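Local coordinates for glycoside Hydrolase (Bacteroides plebeius, PDB 5T3B), which probably hydrolyses glycosidic bonds of a polysaccharide, as a glycoside hydrolase family 50 enzyme from a subfamily enriched in human gut Bacteroidetes, at residues A127-D132 and K154-I159; D146-K151 and F438-D443; E171-V176 and L187-S192. One frame throughout, in Å; residues are numbered along the deposited sequence.

Interaction 1 (A127-D132 and K154-I159)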
ATOM      1  N   ALA A 127       4.299   0.913  -7.543  1.00  6.63           N
ATOM      2  CA  ALA A 127       4.858  -0.346  -7.077  1.00  6.47           C
ATOM      3  C   ALA A 127       5.743  -1.015  -8.143  1.00  6.53           C
ATOM      4  O   ALA A 127       5.568  -0.810  -9.361  1.00  7.44           O
ATOM      5  CB  ALA A 127       3.754  -1.322  -6.676  1.00  7.58           C
ATOM      6  N   SER A 128       6.650  -1.868  -7.699  1.00  7.08           N
ATOM      7  CA  SER A 128       7.400  -2.738  -8.602  1.00  7.08           C
ATOM      8  C   SER A 128       8.212  -1.984  -9.625  1.00  7.47           C
ATOM      9  O   SER A 128       8.230  -2.336 -10.792  1.00  8.17           O
ATOM     10  CB  SER A 128       6.504  -3.772  -9.254  1.00  8.43           C
ATOM     11  OG  SER A 128       5.732  -4.435  -8.311  1.00 11.66           O
ATOM     12  N   PHE A 129       8.923  -0.964  -9.189  1.00  7.14           N
ATOM     13  CA  PHE A 129       9.758  -0.189 -10.076  1.00  7.31           C
ATOM     14  C   PHE A 129      11.082  -0.990 -10.251  1.00  7.89           C
ATOM     15  O   PHE A 129      12.009  -0.980  -9.428  1.00  9.51           O
ATOM     16  CB  PHE A 129      10.050   1.185  -9.509  1.00  7.42           C
ATOM     17  CG  PHE A 129      10.869   2.057 -10.395  1.00  7.85           C
ATOM     18  CD1 PHE A 129      10.420   2.447 -11.655  1.00  8.35           C
ATOM     19  CD2 PHE A 129      12.133   2.494  -9.995  1.00  8.58           C
ATOM     20  CE1 PHE A 129      11.190   3.240 -12.482  1.00  8.78           C
ATOM     21  CE2 PHE A 129      12.907   3.254 -10.844  1.00  8.82           C
ATOM     22  CZ  PHE A 129      12.423   3.606 -12.092  1.00  8.83           C
ATOM     23  N   ARG A 130      11.139  -1.682 -11.389  0.50  8.03           N
ATOM     24  CA  ARG A 130      12.202  -2.615 -11.736  0.50  8.60           C
ATOM     25  C   ARG A 130      12.243  -2.709 -13.247  0.50  8.03           C
ATOM     26  O   ARG A 130      11.277  -2.342 -13.946  0.50  8.96           O
ATOM     27  CB  ARG A 130      12.026  -3.962 -11.071  0.50 11.20           C
ATOM     28  CG  ARG A 130      10.800  -4.654 -11.429  0.50 11.58           C
ATOM     29  CD  ARG A 130      10.695  -5.933 -10.561  0.50 10.94           C
ATOM     30  NE  ARG A 130      11.675  -6.858 -11.108  0.50 12.40           N
ATOM     31  CZ  ARG A 130      11.582  -8.175 -10.967  0.50 13.18           C
ATOM     32  NH1 ARG A 130      10.586  -8.725 -10.251  0.50 15.50           N
ATOM     33  NH2 ARG A 130      12.469  -8.944 -11.554  0.50 15.50           N
ATOM     34  N   MET A 131      13.383  -3.150 -13.765  1.00  9.00           N
ATOM     35  CA  MET A 131      13.578  -3.276 -15.221  1.00  9.07           C
ATOM     36  C   MET A 131      13.097  -4.592 -15.724  1.00  9.89           C
ATOM     37  O   MET A 131      13.873  -5.411 -16.153  1.00 13.44           O
ATOM     38  CB  MET A 131      15.057  -3.010 -15.582  1.00 10.12           C
ATOM     39  CG  MET A 131      15.439  -1.545 -15.289  1.00 10.89           C
ATOM     40  SD  MET A 131      17.237  -1.266 -15.298  1.00 12.53           S
ATOM     41  CE  MET A 131      17.673  -1.946 -13.721  1.00 13.95           C
ATOM     42  N   ASP A 132      11.786  -4.807 -15.631  0.50  9.55           N
ATOM     43  CA  ASP A 132      11.200  -6.134 -15.950  0.50 10.44           C
ATOM     44  C   ASP A 132      10.229  -6.085 -17.121  0.50  9.75           C
ATOM     45  O   ASP A 132       9.238  -6.792 -17.194  0.50 10.66           O
ATOM     46  CB  ASP A 132      10.678  -6.844 -14.686  0.50 10.15           C
ATOM     47  CG  ASP A 132       9.426  -6.278 -14.150  0.50 11.01           C
ATOM     48  OD1 ASP A 132       9.056  -5.187 -14.503  0.50 11.98           O
ATOM     49  OD2 ASP A 132       8.827  -6.959 -13.301  0.50 13.66           O
ATOM     50  N   LYS A 154      11.696  11.892 -13.480  1.00 10.54           N
ATOM     51  CA  LYS A 154      11.098  13.026 -14.144  1.00 10.90           C
ATOM     52  C   LYS A 154       9.694  12.704 -14.684  1.00 11.05           C
ATOM     53  O   LYS A 154       8.734  13.395 -14.458  1.00 12.41           O
ATOM     54  CB  LYS A 154      12.034  13.506 -15.263  1.00 13.69           C
ATOM     55  CG  LYS A 154      11.491  14.704 -15.995  1.00 17.34           C
ATOM     56  CD  LYS A 154      12.593  15.194 -16.998  1.00 22.36           C
ATOM     57  CE  LYS A 154      12.025  15.743 -18.285  1.00 33.81           C
ATOM     58  NZ  LYS A 154      11.049  16.811 -18.149  1.00 45.78           N
ATOM     59  N   GLN A 155       9.602  11.570 -15.354  1.00 10.77           N
ATOM     60  CA  GLN A 155       8.354  11.074 -15.934  1.00 11.06           C
ATOM     61  C   GLN A 155       7.256  10.980 -14.822  1.00  9.93           C
ATOM     62  O   GLN A 155       6.125  11.419 -15.018  1.00 11.69           O
ATOM     63  CB  GLN A 155       8.607   9.702 -16.588  1.00 11.94           C
ATOM     64  CG  GLN A 155       7.445   8.953 -17.126  1.00 12.98           C
ATOM     65  CD  GLN A 155       7.901   7.613 -17.692  1.00 13.80           C
ATOM     66  OE1 GLN A 155       8.377   6.778 -16.941  1.00 14.49           O
ATOM     67  NE2 GLN A 155       7.830   7.427 -18.995  1.00 16.08           N
ATOM     68  N   PHE A 156       7.646  10.379 -13.712  1.00  8.46           N
ATOM     69  CA  PHE A 156       6.721  10.186 -12.641  1.00  8.88           C
ATOM     70  C   PHE A 156       6.336  11.527 -12.007  1.00  9.14           C
ATOM     71  O   PHE A 156       5.152  11.758 -11.751  1.00  8.62           O
ATOM     72  CB  PHE A 156       7.304   9.256 -11.557  1.00  8.99           C
ATOM     73  CG  PHE A 156       7.516   7.840 -11.924  1.00  9.03           C
ATOM     74  CD1 PHE A 156       7.117   7.283 -13.116  1.00 11.17           C
ATOM     75  CD2 PHE A 156       8.221   7.053 -11.107  1.00 11.86           C
ATOM     76  CE1 PHE A 156       7.347   5.977 -13.401  1.00 11.05           C
ATOM     77  CE2 PHE A 156       8.449   5.716 -11.375  1.00 11.72           C
ATOM     78  CZ  PHE A 156       7.997   5.185 -12.535  1.00 11.31           C
ATOM     79  N   SER A 157       7.328  12.399 -11.724  1.00  9.18           N
ATOM     80  CA  SER A 157       6.981  13.671 -11.146  1.00 10.30           C
ATOM     81  C   SER A 157       6.009  14.500 -11.949  1.00 10.35           C
ATOM     82  O   SER A 157       5.165  15.207 -11.399  1.00 11.51           O
ATOM     83  CB  SER A 157       8.249  14.500 -10.824  1.00 13.25           C
ATOM     84  OG  SER A 157       8.840  14.965 -11.997  1.00 17.85           O
ATOM     85  N   GLU A 158       6.130  14.409 -13.242  1.00  9.62           N
ATOM     86  CA  GLU A 158       5.221  15.158 -14.128  1.00 12.08           C
ATOM     87  C   GLU A 158       3.780  14.701 -14.018  1.00 11.35           C
ATOM     88  O   GLU A 158       2.869  15.478 -14.357  1.00 14.31           O
ATOM     89  CB  GLU A 158       5.695  15.042 -15.597  1.00 14.14           C
ATOM     90  CG  GLU A 158       6.981  15.804 -15.833  1.00 16.46           C
ATOM     91  CD  GLU A 158       7.668  15.404 -17.162  1.00 20.05           C
ATOM     92  OE1 GLU A 158       7.273  14.351 -17.796  1.00 22.47           O
ATOM     93  OE2 GLU A 158       8.602  16.110 -17.559  1.00 27.98           O
ATOM     94  N   ILE A 159       3.572  13.445 -13.589  1.00  9.85           N
ATOM     95  CA  ILE A 159       2.259  12.832 -13.417  1.00 11.06           C
ATOM     96  C   ILE A 159       1.874  12.908 -11.906  1.00 10.46           C
ATOM     97  O   ILE A 159       0.813  12.461 -11.516  1.00 10.77           O
ATOM     98  CB  ILE A 159       2.299  11.306 -13.902  1.00 13.89           C
ATOM     99  CG1 ILE A 159       2.650  11.224 -15.413  1.00 16.28           C
ATOM    100  CG2 ILE A 159       0.952  10.519 -13.653  1.00 14.60           C
ATOM    101  CD1 ILE A 159       3.170   9.809 -15.736  1.00 18.67           C
TER
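Two first torsions aim the rings of Phe129 and Phe156 at each other. In Phe129, CG lies opposite the backbone N (chi1 -178°), which carries the ring from the loop toward the helix. In Phe156, CG lies opposite the carbonyl carbon (chi1 -68°), and the ring reaches from the helix back toward the loop. The backbones stay well apart, with 11.1 Å between Phe129 CA and Phe156 CA. The two side chains alone bridge this space.

The rings form an offset edge-to-face pair. The edge of Phe156 is turned toward the face of Phe129, and the planes stand at 72°. The contact is narrow. Phe156 CZ comes to 3.7 Å from Phe129 CE1, and Phe156 CE2 to 3.8 Å from Phe129 CD1. Both residues are buried, and the pairing is wholly apolar. Replacing Phe129 by an alanine would probably open a gap beside the Phe156 ring and take away the face that its edge meets.

On the same helix, Lys154 NZ forms a salt bridge of 2.6 Å with Glu158 OE2. The two residues are one helical turn apart and lie away from the ring pair.

Phe129 follows strand 120-126, in the loop that leads to helix 135-141. Its ring also stacks on Trp148 and meets Tyr440 edge-to-face. Val176 of helix 169-182 touches it too. The contact therefore seats the loop after strand 120-126 against helix 145-158, with helix 169-182 as a further neighbour.

Interaction 2 (D146-K151 and F438-D443)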
ATOM      1  N   ASP A 146      21.260   4.198 -14.478  1.00 10.17           N
ATOM      2  CA  ASP A 146      21.081   5.588 -14.028  1.00 10.87           C
ATOM      3  C   ASP A 146      20.103   6.387 -14.895  1.00  8.88           C
ATOM      4  O   ASP A 146      19.247   7.143 -14.390  1.00 10.40           O
ATOM      5  CB  ASP A 146      22.467   6.253 -13.975  1.00 11.05           C
ATOM      6  CG  ASP A 146      22.426   7.753 -13.651  1.00 13.62           C
ATOM      7  OD1 ASP A 146      21.992   8.127 -12.559  1.00 15.47           O
ATOM      8  OD2 ASP A 146      22.757   8.599 -14.519  1.00 17.29           O
ATOM      9  N   ASP A 147      20.275   6.236 -16.217  1.00  8.83           N
ATOM     10  CA  ASP A 147      19.372   6.927 -17.130  1.00  9.08           C
ATOM     11  C   ASP A 147      17.913   6.521 -16.909  1.00  9.30           C
ATOM     12  O   ASP A 147      17.021   7.341 -16.984  1.00  9.87           O
ATOM     13  CB  ASP A 147      19.839   6.678 -18.581  1.00 10.98           C
ATOM     14  CG  ASP A 147      19.143   7.532 -19.607  1.00 11.30           C
ATOM     15  OD1 ASP A 147      19.088   8.762 -19.434  1.00 14.27           O
ATOM     16  OD2 ASP A 147      18.690   6.935 -20.625  1.00 12.65           O
ATOM     17  N   TRP A 148      17.717   5.232 -16.682  1.00  8.54           N
ATOM     18  CA  TRP A 148      16.395   4.722 -16.377  1.00  7.89           C
ATOM     19  C   TRP A 148      15.800   5.375 -15.111  1.00  8.05           C
ATOM     20  O   TRP A 148      14.677   5.860 -15.130  1.00  8.33           O
ATOM     21  CB  TRP A 148      16.441   3.216 -16.296  1.00  8.92           C
ATOM     22  CG  TRP A 148      15.191   2.570 -15.754  1.00  8.55           C
ATOM     23  CD1 TRP A 148      13.960   2.516 -16.343  1.00  8.70           C
ATOM     24  CD2 TRP A 148      15.034   1.872 -14.509  1.00  8.67           C
ATOM     25  NE1 TRP A 148      13.073   1.832 -15.563  1.00  8.29           N
ATOM     26  CE2 TRP A 148      13.702   1.450 -14.429  1.00  8.40           C
ATOM     27  CE3 TRP A 148      15.915   1.604 -13.448  1.00  9.31           C
ATOM     28  CZ2 TRP A 148      13.240   0.719 -13.331  1.00  9.66           C
ATOM     29  CZ3 TRP A 148      15.465   0.902 -12.348  1.00 10.78           C
ATOM     30  CH2 TRP A 148      14.138   0.509 -12.295  1.00 10.57           C
ATOM     31  N   VAL A 149      16.585   5.439 -14.050  1.00  7.97           N
ATOM     32  CA  VAL A 149      16.071   6.063 -12.819  1.00  8.17           C
ATOM     33  C   VAL A 149      15.800   7.540 -13.049  1.00  8.58           C
ATOM     34  O   VAL A 149      14.764   8.084 -12.656  1.00  8.91           O
ATOM     35  CB  VAL A 149      16.915   5.822 -11.568  1.00  9.08           C
ATOM     36  CG1 VAL A 149      16.179   6.405 -10.383  1.00  9.78           C
ATOM     37  CG2 VAL A 149      17.214   4.347 -11.378  1.00  9.12           C
ATOM     38  N   ALA A 150      16.744   8.220 -13.715  1.00  9.05           N
ATOM     39  CA  ALA A 150      16.587   9.665 -13.901  1.00  9.61           C
ATOM     40  C   ALA A 150      15.381  10.006 -14.748  1.00  9.34           C
ATOM     41  O   ALA A 150      14.587  10.924 -14.440  1.00 11.57           O
ATOM     42  CB  ALA A 150      17.862  10.202 -14.501  1.00 11.36           C
ATOM     43  N   LYS A 151      15.264   9.305 -15.884  1.00  9.31           N
ATOM     44  CA  LYS A 151      14.130   9.553 -16.718  1.00  9.39           C
ATOM     45  C   LYS A 151      12.830   9.228 -16.033  1.00  8.93           C
ATOM     46  O   LYS A 151      11.827   9.921 -16.222  1.00 10.38           O
ATOM     47  CB  LYS A 151      14.246   8.748 -18.005  1.00 10.57           C
ATOM     48  CG  LYS A 151      15.194   9.335 -19.044  1.00 12.40           C
ATOM     49  CD  LYS A 151      15.459   8.338 -20.206  1.00 12.30           C
ATOM     50  CE  LYS A 151      16.094   9.062 -21.381  1.00 13.40           C
ATOM     51  NZ  LYS A 151      16.756   8.079 -22.288  1.00 12.44           N
ATOM     52  N   PHE A 438      -0.473  -0.119  -8.276  1.00  7.56           N
ATOM     53  CA  PHE A 438       0.170  -1.355  -8.601  1.00  7.11           C
ATOM     54  C   PHE A 438      -0.130  -1.649 -10.050  1.00  7.60           C
ATOM     55  O   PHE A 438      -1.275  -1.960 -10.375  1.00  8.94           O
ATOM     56  CB  PHE A 438      -0.336  -2.475  -7.682  1.00  7.60           C
ATOM     57  CG  PHE A 438       0.314  -3.805  -7.886  1.00  7.13           C
ATOM     58  CD1 PHE A 438       1.438  -4.154  -7.170  1.00  8.80           C
ATOM     59  CD2 PHE A 438      -0.131  -4.704  -8.832  1.00  9.00           C
ATOM     60  CE1 PHE A 438       2.106  -5.343  -7.364  1.00  9.29           C
ATOM     61  CE2 PHE A 438       0.494  -5.915  -9.004  1.00 10.49           C
ATOM     62  CZ  PHE A 438       1.600  -6.234  -8.281  1.00 10.20           C
ATOM     63  N   LYS A 439       0.831  -1.472 -10.991  1.00  6.54           N
ATOM     64  CA  LYS A 439       2.268  -1.327 -10.793  1.00  6.53           C
ATOM     65  C   LYS A 439       2.876  -0.612 -11.972  1.00  6.37           C
ATOM     66  O   LYS A 439       2.194  -0.166 -12.877  1.00  7.53           O
ATOM     67  CB  LYS A 439       2.924  -2.681 -10.494  1.00  7.63           C
ATOM     68  CG  LYS A 439       2.801  -3.677 -11.624  1.00  7.95           C
ATOM     69  CD  LYS A 439       3.513  -5.002 -11.279  1.00  9.08           C
ATOM     70  CE  LYS A 439       3.191  -6.157 -12.184  1.00 10.12           C
ATOM     71  NZ  LYS A 439       4.001  -6.127 -13.429  1.00 15.29           N
ATOM     72  N   TYR A 440       4.217  -0.506 -11.915  1.00  6.53           N
ATOM     73  CA  TYR A 440       4.962   0.211 -12.944  1.00  6.82           C
ATOM     74  C   TYR A 440       4.690  -0.324 -14.363  1.00  6.25           C
ATOM     75  O   TYR A 440       4.241   0.437 -15.205  1.00  7.90           O
ATOM     76  CB  TYR A 440       6.449   0.116 -12.558  1.00  6.78           C
ATOM     77  CG  TYR A 440       7.436   0.690 -13.528  1.00  7.53           C
ATOM     78  CD1 TYR A 440       7.304   1.971 -14.064  1.00  7.35           C
ATOM     79  CD2 TYR A 440       8.542  -0.056 -13.901  1.00  7.24           C
ATOM     80  CE1 TYR A 440       8.220   2.463 -14.957  1.00  7.54           C
ATOM     81  CE2 TYR A 440       9.507   0.456 -14.788  1.00  7.14           C
ATOM     82  CZ  TYR A 440       9.301   1.713 -15.314  1.00  7.56           C
ATOM     83  OH  TYR A 440      10.230   2.183 -16.228  1.00  8.88           O
ATOM     84  N   LEU A 441       4.991  -1.607 -14.587  1.00  6.81           N
ATOM     85  CA  LEU A 441       4.845  -2.223 -15.903  1.00  7.43           C
ATOM     86  C   LEU A 441       3.796  -3.287 -15.955  1.00  7.87           C
ATOM     87  O   LEU A 441       3.545  -3.990 -14.983  1.00  8.89           O
ATOM     88  CB  LEU A 441       6.165  -2.944 -16.333  1.00  9.16           C
ATOM     89  CG  LEU A 441       7.358  -2.057 -16.450  1.00  9.76           C
ATOM     90  CD1 LEU A 441       8.614  -2.811 -16.637  1.00 14.38           C
ATOM     91  CD2 LEU A 441       7.232  -1.058 -17.520  1.00 17.21           C
ATOM     92  N   ASP A 442       3.224  -3.415 -17.135  1.00  7.61           N
ATOM     93  CA  ASP A 442       2.449  -4.618 -17.428  1.00  7.43           C
ATOM     94  C   ASP A 442       3.264  -5.877 -17.204  1.00  7.77           C
ATOM     95  O   ASP A 442       4.490  -5.882 -17.390  1.00  9.57           O
ATOM     96  CB  ASP A 442       2.003  -4.621 -18.894  1.00  8.30           C
ATOM     97  CG  ASP A 442       0.855  -3.742 -19.229  1.00  8.04           C
ATOM     98  OD1 ASP A 442       0.165  -3.211 -18.349  1.00  8.53           O
ATOM     99  OD2 ASP A 442       0.656  -3.642 -20.475  1.00  9.18           O
ATOM    100  N   ASP A 443       2.586  -6.968 -16.837  1.00  8.53           N
ATOM    101  CA  ASP A 443       3.127  -8.266 -17.146  1.00  9.43           C
ATOM    102  C   ASP A 443       3.050  -8.490 -18.641  1.00 10.61           C
ATOM    103  O   ASP A 443       2.252  -7.869 -19.314  1.00 11.60           O
ATOM    104  CB  ASP A 443       2.374  -9.383 -16.402  1.00 10.91           C
ATOM    105  CG  ASP A 443       2.440  -9.359 -14.909  1.00 13.92           C
ATOM    106  OD1 ASP A 443       3.322  -8.733 -14.345  1.00 15.74           O
ATOM    107  OD2 ASP A 443       1.568 -10.148 -14.346  1.00 19.48           O
TER
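Trp148 and Tyr440 meet from unlike backbones, one in regular helix and the other in an irregular loop with a cis peptide bond between Phe438 and Lys439. In both side chains CG lies opposite the backbone N; for Trp148 chi1 is 170°, and the indole is directed at the loop.

The two rings meet rim to rim. Neither covers the face of the other, and the tyrosine ring and the five-membered ring of the indole are turned by 57°. Trp148 NE1 donates a hydrogen bond of 2.9 Å to Tyr440 OH. The N-H...O angle is 154°, so the bond is moderately bent. The hydroxyl lies close to the indole plane, where the N-H points. Further along the rims, Trp148 CZ2 packs against Tyr440 CE2 at 4.0 Å. The bond thus satisfies the buried indole N-H, while the carbon contact runs beside it.

Within the loop, Leu441 CD2 lies 3.8 Å above one face of the Tyr440 ring, toward its rim. Lys439 NZ donates to Leu441 O at 2.7 Å and to Asp443 OD1 at 2.8 Å. It approaches this carboxylate from above its plane. These bonds tie three loop residues together, and Asp443 has a second salt-bridge partner in Lys448.

Trp148 also packs edge-to-face with Tyr142 and Phe138. The non-proline cis peptide after strand 432-437 recalls the one after the last barrel strand in many clan GH-A hydrolases. Here the loop after that strand is fastened to helix 145-158, next to the loop that follows strand 120-126.

Interaction 3 (E171-V176 and L187-S192)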
ATOM      1  N   GLU A 171      18.109  -5.363  -7.555  1.00 13.78           N
ATOM      2  CA  GLU A 171      18.608  -4.478  -8.571  1.00 14.53           C
ATOM      3  C   GLU A 171      17.835  -3.137  -8.610  1.00 12.10           C
ATOM      4  O   GLU A 171      18.440  -2.087  -8.692  1.00 12.60           O
ATOM      5  CB  GLU A 171      18.532  -5.189  -9.923  1.00 18.67           C
ATOM      6  CG  GLU A 171      18.980  -4.379 -11.095  1.00 22.06           C
ATOM      7  CD  GLU A 171      18.921  -5.164 -12.439  1.00 31.75           C
ATOM      8  OE1 GLU A 171      17.806  -5.400 -13.066  1.00 26.36           O
ATOM      9  OE2 GLU A 171      20.010  -5.519 -12.900  1.00 44.75           O
ATOM     10  N   GLY A 172      16.514  -3.190  -8.471  1.00 12.54           N
ATOM     11  CA  GLY A 172      15.702  -1.995  -8.495  1.00 11.32           C
ATOM     12  C   GLY A 172      15.987  -1.166  -7.261  1.00 10.03           C
ATOM     13  O   GLY A 172      16.113   0.070  -7.336  1.00 11.00           O
ATOM     14  N   ASP A 173      16.020  -1.799  -6.083  1.00 10.23           N
ATOM     15  CA  ASP A 173      16.283  -1.050  -4.853  1.00 10.30           C
ATOM     16  C   ASP A 173      17.656  -0.373  -4.931  1.00  9.70           C
ATOM     17  O   ASP A 173      17.746   0.811  -4.541  1.00 10.18           O
ATOM     18  CB  ASP A 173      16.258  -1.967  -3.670  1.00 11.99           C
ATOM     19  CG  ASP A 173      14.843  -2.398  -3.224  1.00 14.44           C
ATOM     20  OD1 ASP A 173      13.856  -1.842  -3.688  1.00 16.84           O
ATOM     21  OD2 ASP A 173      14.772  -3.316  -2.373  1.00 19.43           O
ATOM     22  N   LYS A 174      18.701  -1.073  -5.396  1.00 10.04           N
ATOM     23  CA  LYS A 174      20.048  -0.468  -5.471  1.00 10.71           C
ATOM     24  C   LYS A 174      20.060   0.664  -6.523  1.00  9.52           C
ATOM     25  O   LYS A 174      20.703   1.664  -6.305  1.00 10.28           O
ATOM     26  CB  LYS A 174      21.087  -1.524  -5.770  1.00 12.76           C
ATOM     27  CG  LYS A 174      22.484  -0.971  -5.849  1.00 18.71           C
ATOM     28  CD  LYS A 174      23.530  -2.002  -5.767  1.00 25.16           C
ATOM     29  CE  LYS A 174      24.881  -1.347  -5.499  1.00 28.55           C
ATOM     30  NZ  LYS A 174      25.301  -0.339  -6.491  1.00 32.33           N
ATOM     31  N   ALA A 175      19.398   0.458  -7.645  1.00  9.95           N
ATOM     32  CA  ALA A 175      19.385   1.487  -8.692  1.00  9.48           C
ATOM     33  C   ALA A 175      18.866   2.796  -8.161  1.00  8.65           C
ATOM     34  O   ALA A 175      19.454   3.848  -8.378  1.00  9.71           O
ATOM     35  CB  ALA A 175      18.567   1.021  -9.863  1.00 10.51           C
ATOM     36  N   VAL A 176      17.743   2.753  -7.481  1.00  8.77           N
ATOM     37  CA  VAL A 176      17.128   3.953  -6.945  1.00  8.63           C
ATOM     38  C   VAL A 176      17.998   4.519  -5.785  1.00  8.55           C
ATOM     39  O   VAL A 176      18.178   5.724  -5.678  1.00  9.18           O
ATOM     40  CB  VAL A 176      15.713   3.683  -6.492  1.00  9.10           C
ATOM     41  CG1 VAL A 176      15.135   4.856  -5.771  1.00 10.02           C
ATOM     42  CG2 VAL A 176      14.845   3.308  -7.686  1.00  9.95           C
ATOM     43  N   LEU A 187      13.803  10.068  -6.025  1.00 10.12           N
ATOM     44  CA  LEU A 187      12.653   9.212  -6.209  1.00 10.18           C
ATOM     45  C   LEU A 187      12.590   8.390  -4.903  1.00  9.35           C
ATOM     46  O   LEU A 187      13.381   7.467  -4.709  1.00 10.04           O
ATOM     47  CB  LEU A 187      12.888   8.324  -7.426  1.00 10.56           C
ATOM     48  CG  LEU A 187      11.751   7.390  -7.779  1.00 10.21           C
ATOM     49  CD1 LEU A 187      10.455   8.111  -7.897  1.00 12.74           C
ATOM     50  CD2 LEU A 187      12.072   6.623  -9.042  1.00 12.91           C
ATOM     51  N   THR A 188      11.730   8.835  -3.986  1.00  9.02           N
ATOM     52  CA  THR A 188      11.809   8.255  -2.660  1.00  8.98           C
ATOM     53  C   THR A 188      11.368   6.781  -2.706  1.00  8.33           C
ATOM     54  O   THR A 188      10.505   6.416  -3.492  1.00  9.78           O
ATOM     55  CB  THR A 188      11.041   9.067  -1.637  1.00  9.80           C
ATOM     56  OG1 THR A 188       9.723   9.328  -2.050  1.00 11.54           O
ATOM     57  CG2 THR A 188      11.705  10.388  -1.423  1.00 12.05           C
ATOM     58  N   GLN A 189      11.993   5.976  -1.857  1.00  8.97           N
ATOM     59  CA  GLN A 189      11.766   4.521  -1.945  1.00  9.14           C
ATOM     60  C   GLN A 189      11.266   3.942  -0.651  1.00  8.77           C
ATOM     61  O   GLN A 189      11.648   4.381   0.446  1.00  9.45           O
ATOM     62  CB  GLN A 189      12.960   3.777  -2.511  1.00 12.01           C
ATOM     63  CG  GLN A 189      14.143   3.817  -1.666  1.00 11.55           C
ATOM     64  CD  GLN A 189      15.411   3.077  -2.205  1.00 10.95           C
ATOM     65  OE1 GLN A 189      15.382   2.136  -3.101  1.00 13.44           O
ATOM     66  NE2 GLN A 189      16.471   3.442  -1.687  1.00  8.29           N
ATOM     67  N   ALA A 190      10.459   2.905  -0.787  1.00  8.65           N
ATOM     68  CA  ALA A 190       9.975   2.147   0.355  1.00  8.26           C
ATOM     69  C   ALA A 190      10.170   0.650   0.063  1.00  7.67           C
ATOM     70  O   ALA A 190       9.327   0.042  -0.636  1.00  8.53           O
ATOM     71  CB  ALA A 190       8.540   2.419   0.654  1.00  9.89           C
ATOM     72  N   PRO A 191      11.307   0.068   0.446  1.00  8.00           N
ATOM     73  CA  PRO A 191      11.579  -1.330   0.144  1.00  7.81           C
ATOM     74  C   PRO A 191      10.696  -2.261   0.884  1.00  7.54           C
ATOM     75  O   PRO A 191      10.198  -1.961   1.981  1.00  8.18           O
ATOM     76  CB  PRO A 191      13.029  -1.549   0.563  1.00  8.92           C
ATOM     77  CG  PRO A 191      13.175  -0.535   1.667  1.00 10.39           C
ATOM     78  CD  PRO A 191      12.417   0.683   1.188  1.00  9.53           C
ATOM     79  N   SER A 192      10.473  -3.427   0.294  1.00  8.04           N
ATOM     80  CA  SER A 192       9.741  -4.537   0.914  1.00  7.88           C
ATOM     81  C   SER A 192      10.678  -5.663   1.265  1.00  9.09           C
ATOM     82  O   SER A 192      11.709  -5.883   0.573  1.00 12.80           O
ATOM     83  CB  SER A 192       8.596  -4.972   0.006  1.00  9.11           C
ATOM     84  OG  SER A 192       9.115  -5.371  -1.277  1.00 10.52           O
TER
HETATM   85  O   HOH W   1      12.079  -4.036  -2.008  1.00 25.61           O
HETATM   86  O   HOH W   2      14.809  -5.475   0.335  1.00 44.62           O
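Asp173 on the helix reaches across to Pro191 and, through water, to Ser192. Its CB lies near the amide end of Gln189. CG stands opposite the carbonyl carbon (chi1 -76°) and turns the carboxylate toward the end of the strand. There OD2 does the touching. Asp173 OD2 packs on Pro191 CB at 3.8 Å, and the two side chains cross at about a right angle.

The same oxygen takes a hydrogen bond of 2.8 Å from water 1, which approaches Asp173 OD2 as donor. Water 1 in turn accepts from Ser192 N at 2.9 Å. Water 2 gives Ser192 O a hydrogen bond of 3.1 Å, and it reaches Asp173 OD2 only weakly, at 3.5 Å. Water 1 thus links the carboxylate to the N-H of Ser192, and water 2 adds a weaker link to its carbonyl.

One turn along the helix, Val176 comes closer to the strand. Val176 CG1 sits 3.3 Å from Leu187 O, a methyl against a carbonyl oxygen in van der Waals contact. That carbonyl is also hydrogen-bonded to Asn180. Val176 CG1 lies 4.1 Å from Gln189 CB, where the side chains run past each other in opposite directions. The Gln189 chain is extended beyond CG and reaches toward the helix backbone at Asp173.

Strand 188-190 runs parallel to strand 163-165, and helix 169-182 joins the two. The contact packs this connecting helix on the second strand of a beta-alpha-beta unit. This arrangement is consistent with the (beta/alpha)8 barrel of clan GH-A, to which family 50 belongs.

From the N terminus, the loop 127-132 after strand 120-126 comes first. Interaction 1 closes on it at 154-159, at the end of helix 145-158. Interaction 2 begins earlier on that helix, at 146-151, but closes only at 438-443, late in the chain. The two therefore cross, and they share the helix. Interaction 3 follows interaction 1 in series and lies nested inside the long loop of interaction 2. It closes a short one, from helix 169-182 to strand 188-190. Ala127 O probably accepts a hydrogen bond from Tyr440 N. Leu187 of interaction 3 packs on Phe129 and Phe156. Together the contacts join the loops after strands 120-126 and 432-437 to helices 145-158 and 169-182.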